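Local atomic coordinates of uncharacterized protein (Archaeoglobus fulgidus, PDB entry 3LOT), a protein that probably cleaves 3-keto-5-aminohexanoate, acting as a zinc-dependent TIM-barrel enzyme of the beta-keto acid cleavage family. Residues Val10-Thr15 / Val39-Ala44; Ala46-Ile51 / Pro109-Phe114; Trp234-Ala239 / Thr248-Met253; Val257-Glu262 / Glu281-Ile286. One frame throughout, in Å; residues are numbered along the deposited sequence. Where two conformers were deposited one is given.

Interaction 1 of 4, residues Val10-Thr15 / Val39-Ala44; sequences VTCAIT and VKAAEA
C12 and I14 both close on the single methyl of A41, and the contact across the two segments is purely apolar. The CB atoms of C12 and A41 lie 3.8 Å apart, and C12 SG adds a second touch on A41 CB at 3.9 Å. The sulfur stands opposite the backbone nitrogen (chi1 -166°), which brings it alongside the helix. I14 comes from the loop that follows the strand. Its CG1 branch runs beside its own backbone nitrogen (chi1 -62°), and the terminal CD1 meets A41 CB at 4.0 Å. Alanine suits this helix position because a lone methyl allows strand and helix to approach until the CA atoms of C12 and A41 are 6.5 Å apart, while the compact cysteine fits under it. This is the first beta-alpha-beta unit of the barrel: strand 7-13 belongs to the inner wall, helix 31-43 covers it from outside, and strand 48-54 returns next to it. C12 also touches N276 and V280, so helix 276-289 flanks the same cysteine.

Polar contacts are made with other parts of the chain. C12 pairs through its backbone with M48 and H50, I14 O accepts a hydrogen bond from N276 ND2, and T15 OG1 is hydrogen-bonded to P28 O and R54 NE. The I14 side chain lies about 9 Å from the zinc ion.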
loop_
_atom_site.group_PDB
_atom_site.type_symbol
_atom_site.label_atom_id
_atom_site.label_comp_id
_atom_site.label_asym_id
_atom_site.label_seq_id
_atom_site.Cartn_x
_atom_site.Cartn_y
_atom_site.Cartn_z
ATOM N N VAL D 10 -8.801 23.903 -9.705
ATOM C CA VAL D 10 -8.753 23.327 -11.036
ATOM C C VAL D 10 -7.792 24.125 -11.944
ATOM O O VAL D 10 -8.020 25.341 -12.220
ATOM C CB VAL D 10 -10.139 23.278 -11.656
ATOM C CG1 VAL D 10 -10.077 22.502 -13.012
ATOM C CG2 VAL D 10 -11.148 22.556 -10.706
ATOM N N THR D 11 -6.721 23.462 -12.399
ATOM C CA THR D 11 -5.745 24.077 -13.292
ATOM C C THR D 11 -6.028 23.637 -14.693
ATOM O O THR D 11 -6.353 22.460 -14.918
ATOM C CB THR D 11 -4.304 23.687 -12.937
ATOM O OG1 THR D 11 -4.002 24.193 -11.633
ATOM C CG2 THR D 11 -3.338 24.303 -13.981
ATOM N N CYS D 12 -5.969 24.555 -15.658
ATOM C CA CYS D 12 -6.113 24.110 -17.052
ATOM C C CYS D 12 -4.822 24.293 -17.843
ATOM O O CYS D 12 -4.356 25.410 -17.989
ATOM C CB CYS D 12 -7.295 24.769 -17.751
ATOM S SG CYS D 12 -7.688 23.908 -19.316
ATOM N N ALA D 13 -4.241 23.178 -18.291
ATOM C CA ALA D 13 -2.989 23.174 -19.066
ATOM C C ALA D 13 -3.309 23.308 -20.559
ATOM O O ALA D 13 -3.795 22.381 -21.191
ATOM C CB ALA D 13 -2.173 21.915 -18.767
ATOM N N ILE D 14 -3.022 24.478 -21.115
ATOM C CA ILE D 14 -3.656 24.903 -22.363
ATOM C C ILE D 14 -3.137 24.207 -23.644
ATOM O O ILE D 14 -3.939 23.885 -24.551
ATOM C CB ILE D 14 -3.538 26.435 -22.542
ATOM C CG1 ILE D 14 -4.261 27.185 -21.404
ATOM C CG2 ILE D 14 -4.012 26.906 -23.957
ATOM C CD1 ILE D 14 -5.780 26.878 -21.232
ATOM N N THR D 15 -1.818 24.013 -23.754
ATOM C CA THR D 15 -1.286 23.447 -24.973
ATOM C C THR D 15 -0.066 22.528 -24.852
ATOM O O THR D 15 0.073 21.590 -25.625
ATOM C CB THR D 15 -1.092 24.534 -26.099
ATOM O OG1 THR D 15 -0.844 23.888 -27.368
ATOM C CG2 THR D 15 0.027 25.532 -25.827
ATOM N N VAL D 39 -8.367 32.211 -21.396
ATOM C CA VAL D 39 -9.428 33.111 -20.882
ATOM C C VAL D 39 -10.748 32.321 -20.826
ATOM O O VAL D 39 -11.493 32.344 -19.820
ATOM C CB VAL D 39 -9.512 34.422 -21.691
ATOM C CG1 VAL D 39 -10.654 35.302 -21.183
ATOM C CG2 VAL D 39 -8.173 35.180 -21.603
ATOM N N LYS D 40 -11.025 31.558 -21.875
ATOM C CA LYS D 40 -12.180 30.666 -21.837
ATOM C C LYS D 40 -12.090 29.629 -20.707
ATOM O O LYS D 40 -13.086 29.338 -20.076
ATOM C CB LYS D 40 -12.377 29.977 -23.181
ATOM C CG LYS D 40 -12.847 30.993 -24.258
ATOM C CD LYS D 40 -12.929 30.419 -25.660
ATOM C CE LYS D 40 -12.805 31.554 -26.710
ATOM N NZ LYS D 40 -12.975 31.074 -28.106
ATOM N N ALA D 41 -10.910 29.078 -20.457
ATOM C CA ALA D 41 -10.757 28.080 -19.407
ATOM C C ALA D 41 -11.021 28.667 -18.005
ATOM O O ALA D 41 -11.731 28.062 -17.161
ATOM C CB ALA D 41 -9.348 27.451 -19.489
ATOM N N ALA D 42 -10.495 29.876 -17.798
ATOM C CA ALA D 42 -10.742 30.652 -16.595
ATOM C C ALA D 42 -12.202 30.874 -16.343
ATOM O O ALA D 42 -12.674 30.694 -15.242
ATOM C CB ALA D 42 -10.022 32.001 -16.676
ATOM N N GLU D 43 -12.921 31.277 -17.380
ATOM C CA GLU D 43 -14.323 31.555 -17.278
ATOM C C GLU D 43 -15.123 30.291 -17.021
ATOM O O GLU D 43 -16.191 30.365 -16.438
ATOM C CB GLU D 43 -14.806 32.254 -18.542
ATOM C CG GLU D 43 -14.301 33.730 -18.607
ATOM C CD GLU D 43 -14.807 34.473 -19.875
ATOM O OE1 GLU D 43 -15.654 33.866 -20.592
ATOM O OE2 GLU D 43 -14.357 35.634 -20.137
ATOM N N ALA D 44 -14.579 29.140 -17.398
ATOM C CA ALA D 44 -15.191 27.834 -17.108
ATOM C C ALA D 44 -14.907 27.317 -15.677
ATOM O O ALA D 44 -15.402 26.274 -15.281
ATOM C CB ALA D 44 -14.730 26.793 -18.155
#

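Interaction 2 of 4, residues Ala46-Ile51 / Pro109-Phe114; sequences AGMVHI and PEIATF. With ZN (zinc ion), chain P.
The strands bearing M48 and H50 on one side and I111 and T113 on the other are not paired directly: strand 82-85 runs between them in the sheet, and the nearest CA atoms, those of H50 and A112, are 8.4 Å apart. The contact is therefore made by side chains reaching over the strand in between. M48, a selenomethionine, meets I111 at about a right angle, its SE atom 3.6 Å from I111 CG2 and 4.1 Å from I111 CD1. A bend at its last torsion (chi3 43°) turns the terminal methyl aside while SE faces I111, in the one of two modelled conformers described. The long, flexible selenoether chain and the branched aliphatic one suit this apolar contact, and V82 of the intervening strand touches both.

One layer further along, the H50 ring crosses the T113 side chain at about a right angle. The modelled approach of the ring to T113 CG2 is too close to be trusted in detail. H50 extends its ring directly opposite its backbone nitrogen (chi1 179°), and NE2 binds the zinc ion at 2.4 Å, alongside H52 and E262. T113 OG1 is hydrogen-bonded to an unidentified ligand, probably from the crystallisation liquor. At the other ring nitrogen, H50 ND1 is hydrogen-bonded to N84 OD1. With metal at one nitrogen and N84 at the other, the imidazole has its rotation fixed, and N84 acts as a second-shell residue positioning it at the zinc site, probably the catalytic end, as in other TIM barrels.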
loop_
_atom_site.group_PDB
_atom_site.type_symbol
_atom_site.label_atom_id
_atom_site.label_comp_id
_atom_site.label_asym_id
_atom_site.label_seq_id
_atom_site.Cartn_x
_atom_site.Cartn_y
_atom_site.Cartn_z
ATOM N N ALA D 46 -11.470 27.365 -14.189
ATOM C CA ALA D 46 -10.033 27.186 -13.944
ATOM C C ALA D 46 -9.475 28.400 -13.261
ATOM O O ALA D 46 -9.332 29.490 -13.859
ATOM C CB ALA D 46 -9.246 26.926 -15.232
ATOM N N GLY D 47 -9.117 28.211 -12.006
ATOM C CA GLY D 47 -8.544 29.284 -11.239
ATOM C C GLY D 47 -7.101 29.547 -11.632
ATOM O O GLY D 47 -6.562 30.630 -11.308
HETATM N N MSE D 48 -6.488 28.550 -12.280
HETATM C CA MSE D 48 -5.113 28.621 -12.786
HETATM C C MSE D 48 -5.023 28.040 -14.208
HETATM O O MSE D 48 -5.653 27.026 -14.528
HETATM C CB MSE D 48 -4.153 27.867 -11.853
HETATM C CG MSE D 48 -2.655 28.182 -12.097
HETATM SE SE MSE D 48 -1.421 27.813 -10.596
HETATM C CE MSE D 48 -2.053 26.070 -9.945
ATOM N N VAL D 49 -4.230 28.708 -15.043
ATOM C CA VAL D 49 -3.902 28.223 -16.358
ATOM C C VAL D 49 -2.397 27.988 -16.464
ATOM O O VAL D 49 -1.577 28.768 -15.947
ATOM C CB VAL D 49 -4.391 29.164 -17.485
ATOM C CG1 VAL D 49 -5.868 29.183 -17.501
ATOM C CG2 VAL D 49 -3.816 30.556 -17.390
ATOM N N HIS D 50 -2.048 26.910 -17.153
ATOM C CA HIS D 50 -0.657 26.562 -17.364
ATOM C C HIS D 50 -0.257 26.772 -18.821
ATOM O O HIS D 50 -0.875 26.217 -19.690
ATOM C CB HIS D 50 -0.437 25.133 -16.920
ATOM C CG HIS D 50 0.952 24.671 -17.110
ATOM N ND1 HIS D 50 2.027 25.282 -16.501
ATOM C CD2 HIS D 50 1.459 23.672 -17.873
ATOM C CE1 HIS D 50 3.133 24.660 -16.862
ATOM N NE2 HIS D 50 2.811 23.668 -17.669
ATOM N N ILE D 51 0.763 27.608 -19.042
ATOM C CA ILE D 51 1.097 28.149 -20.369
ATOM C C ILE D 51 2.467 27.666 -20.897
ATOM O O ILE D 51 3.482 27.767 -20.187
ATOM C CB ILE D 51 1.065 29.721 -20.361
ATOM C CG1 ILE D 51 -0.351 30.245 -19.994
ATOM C CG2 ILE D 51 1.562 30.320 -21.700
ATOM C CD1 ILE D 51 -1.525 29.682 -20.813
ATOM N N PRO D 109 6.685 35.565 -13.014
ATOM C CA PRO D 109 5.331 35.121 -12.808
ATOM C C PRO D 109 5.081 34.751 -11.352
ATOM O O PRO D 109 6.024 34.565 -10.571
ATOM C CB PRO D 109 5.226 33.846 -13.688
ATOM C CG PRO D 109 6.637 33.324 -13.748
ATOM C CD PRO D 109 7.522 34.550 -13.684
ATOM N N GLU D 110 3.807 34.638 -11.008
ATOM C CA GLU D 110 3.397 34.242 -9.670
ATOM C C GLU D 110 3.789 32.810 -9.341
ATOM O O GLU D 110 4.077 32.498 -8.190
ATOM C CB GLU D 110 1.882 34.373 -9.500
ATOM C CG GLU D 110 1.301 35.821 -9.579
ATOM C CD GLU D 110 -0.161 35.861 -9.185
ATOM O OE1 GLU D 110 -1.021 35.637 -10.070
ATOM O OE2 GLU D 110 -0.473 36.083 -7.996
ATOM N N ILE D 111 3.717 31.932 -10.333
ATOM C CA ILE D 111 4.008 30.516 -10.139
ATOM C C ILE D 111 4.541 30.003 -11.491
ATOM O O ILE D 111 4.168 30.518 -12.571
ATOM C CB ILE D 111 2.726 29.784 -9.618
ATOM C CG1 ILE D 111 2.974 28.293 -9.350
ATOM C CG2 ILE D 111 1.504 29.985 -10.597
ATOM C CD1 ILE D 111 2.000 27.715 -8.397
ATOM N N ALA D 112 5.463 29.059 -11.440
ATOM C CA ALA D 112 5.994 28.436 -12.645
ATOM C C ALA D 112 6.415 26.996 -12.357
ATOM O O ALA D 112 6.641 26.636 -11.199
ATOM C CB ALA D 112 7.127 29.201 -13.217
ATOM N N THR D 113 6.483 26.165 -13.390
ATOM C CA THR D 113 6.719 24.760 -13.116
ATOM C C THR D 113 8.218 24.546 -12.885
ATOM O O THR D 113 9.037 25.307 -13.384
ATOM C CB THR D 113 6.105 23.808 -14.178
ATOM O OG1 THR D 113 6.676 24.008 -15.463
ATOM C CG2 THR D 113 4.635 24.052 -14.269
ATOM N N PHE D 114 8.525 23.500 -12.119
ATOM C CA PHE D 114 9.833 23.221 -11.543
ATOM C C PHE D 114 9.914 21.692 -11.500
ATOM O O PHE D 114 9.506 21.099 -10.518
ATOM C CB PHE D 114 9.856 23.794 -10.108
ATOM C CG PHE D 114 11.220 23.964 -9.508
ATOM C CD1 PHE D 114 11.995 22.876 -9.213
ATOM C CD2 PHE D 114 11.680 25.223 -9.196
ATOM C CE1 PHE D 114 13.227 23.033 -8.606
ATOM C CE2 PHE D 114 12.904 25.422 -8.576
ATOM C CZ PHE D 114 13.706 24.324 -8.262
HETATM ZN ZN ZN P . 3.531 21.837 -19.098
#

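Interaction 3 of 4, residues Trp234-Ala239 / Thr248-Met253; sequences WSLVGA and TLAVIM
The indole of W234 meets the end of helix 243-252 along its six-membered ring. M253 CB sits at the ring edge, near its plane, 3.9 Å from W234 CZ2, and the two side chains cross at about a right angle; M253, a selenomethionine, bends back so that its CE comes within 3.9 Å of W234 CH2. The carbonyl O of A250 approaches obliquely, 3.8 Å from W234 CH2. A separate apolar touch joins A250 CB to W234 CZ3 at 3.9 Å. The F201 ring also meets the indole, the planes about 30° apart.

The pyrrole edge is polar. W234 NE1 gives a hydrogen bond of 2.8 Å to a water lying in the ring plane, and this water donates a weak bond to M253 O. Tryptophan fits the place because it spans the distance from strand to helix end, while its one N-H finds a water at the ring edge. With CG set between the backbone nitrogen and the carbonyl carbon (chi1 63°), the six-membered ring is carried to A250 and M253. Replacing W234 by alanine would probably open a gap beside A250 and M253 and leave the water without its indole donor.

Two residues on, L236 CB packs on A250 CB at 3.9 Å, and the small A250 lets the helix come close. M253 also touches V213 of the second subunit, and L249 meets its own counterpart there. The arrangement is that of a TIM-barrel beta-alpha-beta unit, in which helix 243-252 packs on strand 232-238 before the chain returns in strand 256-259.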
loop_
_atom_site.group_PDB
_atom_site.type_symbol
_atom_site.label_atom_id
_atom_site.label_comp_id
_atom_site.label_asym_id
_atom_site.label_seq_id
_atom_site.Cartn_x
_atom_site.Cartn_y
_atom_site.Cartn_z
ATOM N N TRP D 234 -0.979 19.572 -3.094
ATOM C CA TRP D 234 -0.716 18.820 -4.325
ATOM C C TRP D 234 -1.865 18.843 -5.318
ATOM O O TRP D 234 -3.031 18.987 -4.959
ATOM C CB TRP D 234 -0.339 17.370 -4.013
ATOM C CG TRP D 234 -1.428 16.577 -3.334
ATOM C CD1 TRP D 234 -1.790 16.633 -2.022
ATOM C CD2 TRP D 234 -2.267 15.591 -3.942
ATOM N NE1 TRP D 234 -2.836 15.760 -1.779
ATOM C CE2 TRP D 234 -3.125 15.092 -2.939
ATOM C CE3 TRP D 234 -2.375 15.091 -5.224
ATOM C CZ2 TRP D 234 -4.107 14.138 -3.202
ATOM C CZ3 TRP D 234 -3.287 14.094 -5.469
ATOM C CH2 TRP D 234 -4.166 13.644 -4.452
ATOM N N SER D 235 -1.476 18.709 -6.574
ATOM C CA SER D 235 -2.363 18.555 -7.708
ATOM C C SER D 235 -1.918 17.316 -8.443
ATOM O O SER D 235 -0.826 16.769 -8.214
ATOM C CB SER D 235 -2.240 19.795 -8.619
ATOM O OG SER D 235 -3.132 19.757 -9.736
ATOM N N LEU D 236 -2.732 16.878 -9.370
ATOM C CA LEU D 236 -2.442 15.695 -10.174
ATOM C C LEU D 236 -2.864 15.872 -11.632
ATOM O O LEU D 236 -3.840 16.602 -11.914
ATOM C CB LEU D 236 -3.150 14.500 -9.579
ATOM C CG LEU D 236 -3.119 13.151 -10.319
ATOM C CD1 LEU D 236 -3.162 11.986 -9.320
ATOM C CD2 LEU D 236 -4.232 13.079 -11.361
ATOM N N VAL D 237 -2.085 15.240 -12.516
ATOM C CA VAL D 237 -2.317 15.086 -13.953
ATOM C C VAL D 237 -2.408 13.599 -14.286
ATOM O O VAL D 237 -1.477 12.825 -14.006
ATOM C CB VAL D 237 -1.138 15.608 -14.783
ATOM C CG1 VAL D 237 -1.384 15.345 -16.297
ATOM C CG2 VAL D 237 -0.900 17.102 -14.503
ATOM N N GLY D 238 -3.525 13.189 -14.869
ATOM C CA GLY D 238 -3.617 11.919 -15.575
ATOM C C GLY D 238 -3.492 12.124 -17.086
ATOM O O GLY D 238 -4.235 12.894 -17.650
ATOM N N ALA D 239 -2.532 11.465 -17.731
ATOM C CA ALA D 239 -2.325 11.606 -19.178
ATOM C C ALA D 239 -3.453 10.929 -19.936
ATOM O O ALA D 239 -3.961 9.883 -19.530
ATOM C CB ALA D 239 -0.959 10.992 -19.598
ATOM N N THR D 248 -10.509 12.880 -10.773
ATOM C CA THR D 248 -11.557 12.576 -9.785
ATOM C C THR D 248 -11.027 11.843 -8.520
ATOM O O THR D 248 -11.358 12.242 -7.403
ATOM C CB THR D 248 -12.753 11.823 -10.423
ATOM O OG1 THR D 248 -13.192 12.544 -11.586
ATOM C CG2 THR D 248 -13.928 11.668 -9.440
ATOM N N LEU D 249 -10.183 10.822 -8.699
ATOM C CA LEU D 249 -9.447 10.207 -7.600
ATOM C C LEU D 249 -8.744 11.268 -6.719
ATOM O O LEU D 249 -8.885 11.273 -5.482
ATOM C CB LEU D 249 -8.420 9.211 -8.144
ATOM C CG LEU D 249 -7.505 8.500 -7.159
ATOM C CD1 LEU D 249 -8.359 7.648 -6.115
ATOM C CD2 LEU D 249 -6.497 7.599 -7.937
ATOM N N ALA D 250 -8.009 12.155 -7.369
ATOM C CA ALA D 250 -7.260 13.215 -6.667
ATOM C C ALA D 250 -8.207 14.014 -5.783
ATOM O O ALA D 250 -7.933 14.191 -4.605
ATOM C CB ALA D 250 -6.517 14.126 -7.645
ATOM N N VAL D 251 -9.336 14.463 -6.336
ATOM C CA VAL D 251 -10.312 15.238 -5.563
ATOM C C VAL D 251 -10.852 14.442 -4.378
ATOM O O VAL D 251 -11.022 14.976 -3.289
ATOM C CB VAL D 251 -11.441 15.795 -6.460
ATOM C CG1 VAL D 251 -12.574 16.411 -5.621
ATOM C CG2 VAL D 251 -10.861 16.862 -7.385
ATOM N N ILE D 252 -11.112 13.150 -4.593
ATOM C CA ILE D 252 -11.619 12.295 -3.541
ATOM C C ILE D 252 -10.547 12.225 -2.410
ATOM O O ILE D 252 -10.877 12.155 -1.220
ATOM C CB ILE D 252 -11.967 10.890 -4.097
ATOM C CG1 ILE D 252 -13.234 10.967 -4.964
ATOM C CG2 ILE D 252 -12.162 9.852 -2.961
ATOM C CD1 ILE D 252 -13.423 9.794 -5.850
HETATM N N MSE D 253 -9.284 12.251 -2.789
HETATM C CA MSE D 253 -8.175 12.147 -1.837
HETATM C C MSE D 253 -7.832 13.496 -1.243
HETATM O O MSE D 253 -6.876 13.606 -0.507
HETATM C CB MSE D 253 -6.924 11.590 -2.521
HETATM C CG MSE D 253 -7.050 10.149 -3.003
HETATM SE SE MSE D 253 -5.626 9.581 -4.135
HETATM C CE MSE D 253 -4.099 10.020 -3.006
HETATM O O HOH W 1 -4.389 15.594 0.566
#

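Interaction 4 of 4, residues Val257-Glu262 / Glu281-Ile286; sequences VRVGLE and EKMVRI. With ZN (zinc ion), chain P.
E262 OE2 has two partners: the zinc ion at 2.1 Å and R258 NH2, in a salt bridge of 3.3 Å. An extended glutamate brings its carboxylate to the metal, where H50 and H52 are the other protein ligands. R258 NH2 has a second partner in D263 OD1, and this second-shell arginine is likely to steady the carboxylate. Between them, G260 has a backbone (phi 127°, psi 157°) at which a CB would collide with the carbonyl O of V259, a clash that glycine avoids.

The contact with helix 276-289 is made on the other side of the strand and is wholly apolar. V257 and the selenomethionine M283 meet tip to tip, V257 CG1 lying 3.8 Å from M283 CG and V257 CG2 4.0 Å from M283 SE. V259 crosses M283 obliquely, its CG1 3.9 Å from M283 CB. Beta-branched valines make a firm ridge on a strand, and the pliable chain of M283, bent at chi2 (64°), lies against both.

Helix 243-252 adds V251 to the neighbours of M283 and Q243 to those of V259. Strand 256-259 lies between strands 7-13 and 232-238, while on helix 276-289 both K282 and R285 form salt bridges with E289 of the second subunit.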
loop_
_atom_site.group_PDB
_atom_site.type_symbol
_atom_site.label_atom_id
_atom_site.label_comp_id
_atom_site.label_asym_id
_atom_site.label_seq_id
_atom_site.Cartn_x
_atom_site.Cartn_y
_atom_site.Cartn_z
ATOM N N VAL D 257 -6.684 19.302 -8.970
ATOM C CA VAL D 257 -6.713 18.642 -10.240
ATOM C C VAL D 257 -6.331 19.581 -11.403
ATOM O O VAL D 257 -6.628 20.790 -11.395
ATOM C CB VAL D 257 -8.078 18.023 -10.466
ATOM C CG1 VAL D 257 -9.212 19.115 -10.389
ATOM C CG2 VAL D 257 -8.106 17.280 -11.805
ATOM N N ARG D 258 -5.645 18.999 -12.385
ATOM C CA ARG D 258 -5.282 19.661 -13.629
ATOM C C ARG D 258 -5.885 18.881 -14.775
ATOM O O ARG D 258 -5.867 17.612 -14.765
ATOM C CB ARG D 258 -3.763 19.723 -13.806
ATOM C CG ARG D 258 -3.295 20.260 -15.143
ATOM C CD ARG D 258 -1.807 20.592 -15.149
ATOM N NE ARG D 258 -1.107 19.941 -16.246
ATOM C CZ ARG D 258 0.171 20.120 -16.527
ATOM N NH1 ARG D 258 0.930 20.989 -15.833
ATOM N NH2 ARG D 258 0.704 19.453 -17.530
ATOM N N VAL D 259 -6.455 19.633 -15.718
ATOM C CA VAL D 259 -7.031 19.094 -16.940
ATOM C C VAL D 259 -6.428 19.938 -18.084
ATOM O O VAL D 259 -5.518 20.743 -17.865
ATOM C CB VAL D 259 -8.571 19.144 -16.927
ATOM C CG1 VAL D 259 -9.126 18.285 -15.801
ATOM C CG2 VAL D 259 -9.119 20.623 -16.824
ATOM N N GLY D 260 -6.870 19.721 -19.304
ATOM C CA GLY D 260 -6.407 20.589 -20.381
ATOM C C GLY D 260 -5.837 19.805 -21.537
ATOM O O GLY D 260 -5.427 18.640 -21.363
ATOM N N LEU D 261 -5.848 20.452 -22.701
ATOM C CA LEU D 261 -5.419 19.858 -23.978
ATOM C C LEU D 261 -3.945 19.578 -23.996
ATOM O O LEU D 261 -3.491 18.770 -24.770
ATOM C CB LEU D 261 -5.798 20.738 -25.179
ATOM C CG LEU D 261 -7.290 21.023 -25.406
ATOM C CD1 LEU D 261 -7.525 21.688 -26.771
ATOM C CD2 LEU D 261 -8.062 19.795 -25.335
ATOM N N GLU D 262 -3.176 20.222 -23.119
ATOM C CA GLU D 262 -1.803 19.796 -22.948
ATOM C C GLU D 262 -1.625 18.301 -22.585
ATOM O O GLU D 262 -0.660 17.670 -23.059
ATOM C CB GLU D 262 -1.093 20.692 -21.938
ATOM C CG GLU D 262 0.182 20.089 -21.359
ATOM C CD GLU D 262 1.028 21.148 -20.650
ATOM O OE1 GLU D 262 0.657 22.352 -20.574
ATOM O OE2 GLU D 262 2.074 20.720 -20.200
ATOM N N GLU D 281 -15.193 22.424 -17.856
ATOM C CA GLU D 281 -16.614 22.313 -17.491
ATOM C C GLU D 281 -16.952 20.940 -16.930
ATOM O O GLU D 281 -17.672 20.844 -15.948
ATOM C CB GLU D 281 -17.518 22.614 -18.681
ATOM C CG GLU D 281 -17.354 24.026 -19.135
ATOM C CD GLU D 281 -17.918 24.345 -20.529
ATOM O OE1 GLU D 281 -18.297 23.447 -21.314
ATOM O OE2 GLU D 281 -18.002 25.555 -20.815
ATOM N N LYS D 282 -16.425 19.898 -17.559
ATOM C CA LYS D 282 -16.623 18.503 -17.082
ATOM C C LYS D 282 -16.068 18.267 -15.676
ATOM O O LYS D 282 -16.749 17.702 -14.803
ATOM C CB LYS D 282 -15.978 17.528 -18.052
ATOM C CG LYS D 282 -16.140 16.047 -17.684
ATOM C CD LYS D 282 -15.703 15.205 -18.874
ATOM C CE LYS D 282 -16.099 13.767 -18.738
ATOM N NZ LYS D 282 -17.550 13.654 -18.943
HETATM N N MSE D 283 -14.845 18.727 -15.447
HETATM C CA MSE D 283 -14.203 18.455 -14.186
HETATM C C MSE D 283 -14.929 19.257 -13.107
HETATM O O MSE D 283 -15.118 18.751 -12.003
HETATM C CB MSE D 283 -12.713 18.793 -14.237
HETATM C CG MSE D 283 -11.942 18.398 -12.973
HETATM SE SE MSE D 283 -11.943 16.430 -12.717
HETATM C CE MSE D 283 -12.498 16.533 -11.028
ATOM N N VAL D 284 -15.386 20.469 -13.438
ATOM C CA VAL D 284 -16.176 21.309 -12.494
ATOM C C VAL D 284 -17.509 20.661 -12.136
ATOM O O VAL D 284 -17.904 20.660 -10.966
ATOM C CB VAL D 284 -16.360 22.765 -12.985
ATOM C CG1 VAL D 284 -17.356 23.558 -12.094
ATOM C CG2 VAL D 284 -14.965 23.508 -13.026
ATOM N N ARG D 285 -18.169 20.039 -13.115
ATOM C CA ARG D 285 -19.366 19.267 -12.814
ATOM C C ARG D 285 -19.081 18.158 -11.801
ATOM O O ARG D 285 -19.868 17.965 -10.874
ATOM C CB ARG D 285 -19.969 18.689 -14.090
ATOM C CG ARG D 285 -20.685 19.744 -14.942
ATOM C CD ARG D 285 -21.589 19.094 -15.967
ATOM N NE ARG D 285 -20.848 18.280 -16.923
ATOM C CZ ARG D 285 -20.278 18.727 -18.049
ATOM N NH1 ARG D 285 -20.329 20.002 -18.404
ATOM N NH2 ARG D 285 -19.634 17.884 -18.833
ATOM N N ILE D 286 -17.961 17.444 -11.962
ATOM C CA ILE D 286 -17.641 16.330 -11.066
ATOM C C ILE D 286 -17.285 16.886 -9.678
ATOM O O ILE D 286 -17.754 16.398 -8.656
ATOM C CB ILE D 286 -16.447 15.501 -11.656
ATOM C CG1 ILE D 286 -16.889 14.801 -12.962
ATOM C CG2 ILE D 286 -15.898 14.499 -10.630
ATOM C CD1 ILE D 286 -15.678 14.214 -13.755
HETATM ZN ZN ZN P . 3.531 21.837 -19.098
#

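The four contacts follow one another along the chain, each closing before the next opens, and all reach the one curled sheet of the barrel. Interactions 1, 3 and 4 dock helices on its outer side, whereas interaction 2 joins two next-but-one strands through side chains on its inner face. Strands 48-54, 7-13, 256-259 and 232-238 are successive neighbours. Interactions 1 and 4 lie closest, their centres 8 Å apart, and are joined by a probable hydrogen bond from A13 N to V259 O (2.8 Å). Interactions 2 and 3 are farthest apart, about 17 Å between centres. Interactions 2 and 4 share the zinc ion, uniting ligands distant in sequence, while 3 and 4 border the second subunit.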